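Local coordinates for uncharacterized protein Atu1656 (Agrobacterium tumefaciens, PDB 2OJH) that is of unknown function but belongs to the TolB family and folds as a six-bladed beta-propeller, at residues Leu57-Leu69 / Glu76-His90. Residues are numbered along the deposited sequence; the frame is centred on the assembly and turned at random.
Sequences LLNSEGLLYRLSL and EKVDTGFATICNNDH
Leu64 CD2 sits over the centre of one face of the His90 ring, a CH-pi contact 4.0 Å from CD2 to the ring centroid, while Asn59 OD1 and Asn87 O meet the ring at its edge, in plane, and Leu57 O lies near that plane beside CE1. A further flat group, the guanidinium of Arg66, carries Val78 CG2 on one face, 3.7 Å from CZ, with Glu76 OE1 and a water at its edge. Arg66 lies in a blade of the beta-propeller, a four-stranded antiparallel meander closed by strand 76-77; His90 lies on the connection that leads on to the next blade, that of strand 98-103. Arg66 and Glu76 form a hydrogen-bonded pair through their backbones, and a salt bridge, weak as a hydrogen bond, joins Arg66 NH2 to Glu76 OE1 at 3.0 Å. Extended from CG to NE, Arg66 bonds Tyr99 OH through NE and Ser117 O through NH1. Past Val78, whose N binds Leu64 O nearly straight (176°), the two chains part; a water there bridges Leu64 N, Val78 O and Thr80 OG1. Segment 76-90 comes back to the type I' turn Ser60-Leu63, where Cys86 N donates to Gly62 O at 2.8 Å. The buried amide of Asn59 is gripped at both ends. A chi1 of 59° turns it toward the 87-90 chain, where OD1 accepts from His90 NE2 at 2.7 Å; the amide and ring planes stand 79° apart. His90 is held on its other nitrogen by Asn48 OD1. Asn59 ND2 gives one proton to a water shared with Gly62 N and Cys86 O, and the other to Asn88 OD1 at 2.7 Å, approaching from above that carbonyl's plane.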
loop_
_atom_site.group_PDB
_atom_site.type_symbol
_atom_site.label_atom_id
_atom_site.label_comp_id
_atom_site.label_asym_id
_atom_site.label_seq_id
_atom_site.Cartn_x
_atom_site.Cartn_y
_atom_site.Cartn_z
ATOM N N LEU A 57 3.378 5.321 9.671
ATOM C CA LEU A 57 4.382 4.264 9.597
ATOM C C LEU A 57 5.011 4.241 8.196
ATOM O O LEU A 57 4.319 4.026 7.169
ATOM C CB LEU A 57 3.780 2.911 9.992
ATOM C CG LEU A 57 4.754 1.731 10.133
ATOM C CD1 LEU A 57 5.603 1.864 11.396
ATOM C CD2 LEU A 57 3.959 0.423 10.120
ATOM N N LEU A 58 6.311 4.516 8.151
ATOM C CA LEU A 58 7.059 4.611 6.890
ATOM C C LEU A 58 8.224 3.615 6.871
ATOM O O LEU A 58 8.740 3.226 7.919
ATOM C CB LEU A 58 7.691 6.005 6.738
ATOM C CG LEU A 58 6.929 7.290 6.359
ATOM C CD1 LEU A 58 6.656 7.457 4.893
ATOM C CD2 LEU A 58 5.678 7.560 7.222
ATOM N N ASN A 59 8.688 3.251 5.681
ATOM C CA ASN A 59 9.987 2.573 5.621
ATOM C C ASN A 59 11.062 3.425 4.967
ATOM O O ASN A 59 10.789 4.276 4.096
ATOM C CB ASN A 59 9.894 1.190 4.944
ATOM C CG ASN A 59 9.371 1.283 3.533
ATOM O OD1 ASN A 59 8.193 1.531 3.324
ATOM N ND2 ASN A 59 10.248 1.103 2.565
ATOM N N SER A 60 12.294 3.139 5.358
ATOM C CA SER A 60 13.446 3.764 4.750
ATOM C C SER A 60 14.658 2.846 4.877
ATOM O O SER A 60 15.067 2.469 5.992
ATOM C CB SER A 60 13.726 5.113 5.414
ATOM O OG SER A 60 14.871 5.733 4.842
ATOM N N GLU A 61 15.224 2.504 3.723
ATOM C CA GLU A 61 16.464 1.719 3.646
ATOM C C GLU A 61 16.365 0.411 4.437
ATOM O O GLU A 61 17.299 0.027 5.146
ATOM C CB GLU A 61 17.669 2.560 4.098
ATOM C CG GLU A 61 17.809 3.898 3.372
ATOM C CD GLU A 61 18.212 3.754 1.904
ATOM O OE1 GLU A 61 18.749 2.685 1.529
ATOM O OE2 GLU A 61 18.005 4.714 1.117
ATOM N N GLY A 62 15.210 -0.245 4.320
ATOM C CA GLY A 62 14.970 -1.552 4.934
ATOM C C GLY A 62 14.449 -1.569 6.363
ATOM O O GLY A 62 14.156 -2.646 6.907
ATOM N N LEU A 63 14.332 -0.391 6.971
ATOM C CA LEU A 63 13.881 -0.255 8.352
ATOM C C LEU A 63 12.536 0.433 8.433
ATOM O O LEU A 63 12.158 1.177 7.515
ATOM C CB LEU A 63 14.905 0.527 9.165
ATOM C CG LEU A 63 16.299 -0.129 9.314
ATOM C CD1 LEU A 63 17.192 0.796 10.128
ATOM C CD2 LEU A 63 16.229 -1.501 9.999
ATOM N N LEU A 64 11.800 0.180 9.515
ATOM C CA LEU A 64 10.497 0.836 9.698
ATOM C C LEU A 64 10.592 1.961 10.724
ATOM O O LEU A 64 11.288 1.820 11.738
ATOM C CB LEU A 64 9.446 -0.150 10.207
ATOM C CG LEU A 64 8.695 -1.079 9.277
ATOM C CD1 LEU A 64 7.646 -1.735 10.154
ATOM C CD2 LEU A 64 8.029 -0.294 8.161
ATOM N N TYR A 65 9.838 3.038 10.489
ATOM C CA TYR A 65 9.822 4.193 11.389
ATOM C C TYR A 65 8.417 4.728 11.676
ATOM O O TYR A 65 7.583 4.818 10.767
ATOM C CB TYR A 65 10.640 5.341 10.785
ATOM C CG TYR A 65 12.094 5.038 10.573
ATOM C CD1 TYR A 65 12.531 4.404 9.417
ATOM C CD2 TYR A 65 13.044 5.420 11.514
ATOM C CE1 TYR A 65 13.893 4.118 9.216
ATOM C CE2 TYR A 65 14.406 5.159 11.311
ATOM C CZ TYR A 65 14.811 4.501 10.160
ATOM O OH TYR A 65 16.142 4.225 9.941
ATOM N N ARG A 66 8.178 5.130 12.925
ATOM C CA ARG A 66 6.962 5.878 13.270
ATOM C C ARG A 66 7.251 7.392 13.258
ATOM O O ARG A 66 8.257 7.842 13.816
ATOM C CB ARG A 66 6.439 5.474 14.657
ATOM C CG ARG A 66 6.067 4.008 14.804
ATOM C CD ARG A 66 5.553 3.697 16.207
ATOM N NE ARG A 66 5.820 2.294 16.553
ATOM C CZ ARG A 66 6.919 1.861 17.193
ATOM N NH1 ARG A 66 7.070 0.563 17.472
ATOM N NH2 ARG A 66 7.882 2.715 17.549
ATOM N N LEU A 67 6.373 8.164 12.615
ATOM C CA LEU A 67 6.451 9.629 12.633
ATOM C C LEU A 67 5.170 10.181 13.248
ATOM O O LEU A 67 4.092 10.046 12.648
ATOM C CB LEU A 67 6.606 10.179 11.224
ATOM C CG LEU A 67 7.952 10.052 10.508
ATOM C CD1 LEU A 67 8.353 8.595 10.170
ATOM C CD2 LEU A 67 7.830 10.859 9.231
ATOM N N SER A 68 5.289 10.760 14.443
ATOM C CA SER A 68 4.136 11.302 15.158
ATOM C C SER A 68 3.538 12.511 14.451
ATOM O O SER A 68 4.257 13.384 13.987
ATOM C CB SER A 68 4.515 11.682 16.584
ATOM O OG SER A 68 3.364 12.100 17.281
ATOM N N LEU A 69 2.215 12.544 14.390
ATOM C CA LEU A 69 1.483 13.641 13.738
ATOM C C LEU A 69 1.228 14.850 14.652
ATOM O O LEU A 69 0.828 15.910 14.177
ATOM C CB LEU A 69 0.183 13.131 13.121
ATOM C CG LEU A 69 0.431 12.266 11.874
ATOM C CD1 LEU A 69 -0.838 11.620 11.441
ATOM C CD2 LEU A 69 1.030 13.087 10.722
ATOM N N GLU A 76 10.976 7.637 14.370
ATOM C CA GLU A 76 11.359 6.791 15.482
ATOM C C GLU A 76 11.454 5.346 14.960
ATOM O O GLU A 76 10.473 4.801 14.452
ATOM C CB GLU A 76 10.297 6.898 16.563
ATOM C CG GLU A 76 10.463 5.899 17.694
ATOM C CD GLU A 76 9.233 5.806 18.603
ATOM O OE1 GLU A 76 8.087 5.691 18.092
ATOM O OE2 GLU A 76 9.426 5.835 19.839
ATOM N N LYS A 77 12.636 4.737 15.068
ATOM C CA LYS A 77 12.856 3.407 14.490
ATOM C C LYS A 77 12.070 2.341 15.243
ATOM O O LYS A 77 12.103 2.296 16.486
ATOM C CB LYS A 77 14.353 3.042 14.467
ATOM C CG LYS A 77 14.686 1.823 13.567
ATOM C CD LYS A 77 16.122 1.365 13.757
ATOM C CE LYS A 77 16.347 0.732 15.138
ATOM N NZ LYS A 77 16.065 -0.741 15.173
ATOM N N VAL A 78 11.387 1.491 14.480
ATOM C CA VAL A 78 10.646 0.335 14.997
ATOM C C VAL A 78 11.588 -0.871 15.102
ATOM O O VAL A 78 12.313 -1.193 14.145
ATOM C CB VAL A 78 9.445 -0.005 14.062
ATOM C CG1 VAL A 78 8.671 -1.239 14.542
ATOM C CG2 VAL A 78 8.529 1.184 13.965
ATOM N N ASP A 79 11.592 -1.519 16.265
ATOM C CA ASP A 79 12.275 -2.804 16.452
ATOM C C ASP A 79 11.527 -3.878 15.643
ATOM O O ASP A 79 10.455 -4.334 16.055
ATOM C CB ASP A 79 12.291 -3.166 17.946
ATOM C CG ASP A 79 13.050 -4.466 18.249
ATOM O OD1 ASP A 79 13.629 -5.072 17.324
ATOM O OD2 ASP A 79 13.066 -4.883 19.442
ATOM N N THR A 80 12.091 -4.257 14.492
ATOM C CA THR A 80 11.565 -5.321 13.631
ATOM C C THR A 80 12.433 -6.587 13.793
ATOM O O THR A 80 12.374 -7.502 12.983
ATOM C CB THR A 80 11.528 -4.891 12.137
ATOM O OG1 THR A 80 12.788 -4.308 11.780
ATOM C CG2 THR A 80 10.420 -3.859 11.873
ATOM N N GLY A 81 13.228 -6.639 14.859
ATOM C CA GLY A 81 14.199 -7.722 15.058
ATOM C C GLY A 81 15.071 -7.966 13.833
ATOM O O GLY A 81 15.648 -7.014 13.281
ATOM N N PHE A 82 15.147 -9.227 13.391
ATOM C CA PHE A 82 16.077 -9.613 12.326
ATOM C C PHE A 82 15.662 -8.979 11.009
ATOM O O PHE A 82 16.421 -8.991 10.050
ATOM C CB PHE A 82 16.177 -11.142 12.169
ATOM C CG PHE A 82 14.887 -11.796 11.749
ATOM C CD1 PHE A 82 14.431 -11.677 10.443
ATOM C CD2 PHE A 82 14.136 -12.522 12.657
ATOM C CE1 PHE A 82 13.240 -12.255 10.036
ATOM C CE2 PHE A 82 12.950 -13.124 12.264
ATOM C CZ PHE A 82 12.496 -12.976 10.944
ATOM N N ALA A 83 14.453 -8.442 10.962
ATOM C CA ALA A 83 13.870 -8.014 9.670
ATOM C C ALA A 83 14.343 -6.621 9.281
ATOM O O ALA A 83 13.626 -5.634 9.462
ATOM C CB ALA A 83 12.357 -8.049 9.734
ATOM N N THR A 84 15.568 -6.529 8.775
ATOM C CA THR A 84 16.172 -5.219 8.544
ATOM C C THR A 84 16.290 -4.931 7.054
ATOM O O THR A 84 17.016 -4.010 6.642
ATOM C CB THR A 84 17.552 -5.165 9.134
ATOM O OG1 THR A 84 18.320 -6.259 8.607
ATOM C CG2 THR A 84 17.488 -5.280 10.673
ATOM N N ILE A 85 15.614 -5.735 6.239
ATOM C CA ILE A 85 15.526 -5.445 4.825
ATOM C C ILE A 85 14.046 -5.502 4.449
ATOM O O ILE A 85 13.627 -6.332 3.618
ATOM C CB ILE A 85 16.376 -6.387 3.921
ATOM C CG1 ILE A 85 17.822 -6.515 4.412
ATOM C CG2 ILE A 85 16.418 -5.831 2.491
ATOM C CD1 ILE A 85 18.627 -7.696 3.740
ATOM N N CYS A 86 13.269 -4.630 5.093
ATOM C CA CYS A 86 11.852 -4.436 4.809
ATOM C C CYS A 86 11.649 -3.621 3.531
ATOM O O CYS A 86 12.407 -2.674 3.238
ATOM C CB CYS A 86 11.171 -3.697 5.959
ATOM S SG CYS A 86 11.095 -4.695 7.414
ATOM N N ASN A 87 10.622 -3.962 2.768
ATOM C CA ASN A 87 10.357 -3.206 1.566
ATOM C C ASN A 87 9.140 -2.293 1.805
ATOM O O ASN A 87 8.733 -2.106 2.962
ATOM C CB ASN A 87 10.209 -4.139 0.351
ATOM C CG ASN A 87 9.019 -5.106 0.476
ATOM O OD1 ASN A 87 7.970 -4.750 1.026
ATOM N ND2 ASN A 87 9.169 -6.330 -0.088
ATOM N N ASN A 88 8.563 -1.761 0.731
ATOM C CA ASN A 88 7.499 -0.736 0.840
ATOM C C ASN A 88 6.092 -1.247 1.127
ATOM O O ASN A 88 5.144 -0.464 1.086
ATOM C CB ASN A 88 7.375 0.046 -0.455
ATOM C CG ASN A 88 8.555 0.933 -0.716
ATOM O OD1 ASN A 88 9.614 0.836 -0.051
ATOM N ND2 ASN A 88 8.387 1.828 -1.688
ATOM N N ASP A 89 5.965 -2.544 1.412
ATOM C CA ASP A 89 4.661 -3.212 1.499
ATOM C C ASP A 89 4.475 -3.664 2.923
ATOM O O ASP A 89 5.067 -4.658 3.344
ATOM C CB ASP A 89 4.619 -4.408 0.537
ATOM C CG ASP A 89 4.926 -4.039 -0.897
ATOM O OD1 ASP A 89 4.451 -2.990 -1.417
ATOM O OD2 ASP A 89 5.616 -4.844 -1.564
ATOM N N HIS A 90 3.671 -2.919 3.678
ATOM C CA HIS A 90 3.567 -3.119 5.124
ATOM C C HIS A 90 2.269 -2.485 5.584
ATOM O O HIS A 90 1.666 -1.720 4.866
ATOM C CB HIS A 90 4.769 -2.506 5.881
ATOM C CG HIS A 90 5.124 -1.100 5.460
ATOM N ND1 HIS A 90 4.407 0.005 5.876
ATOM C CD2 HIS A 90 6.135 -0.622 4.694
ATOM C CE1 HIS A 90 4.940 1.096 5.356
ATOM N NE2 HIS A 90 5.997 0.745 4.641
HETATM O O HOH W 1 12.940 -0.063 2.676
HETATM O O HOH W 2 18.713 -2.050 7.082
HETATM O O HOH W 3 18.563 -2.824 4.188
HETATM O O HOH W 4 12.757 -1.386 11.571
HETATM O O HOH W 5 9.628 -0.512 18.636
#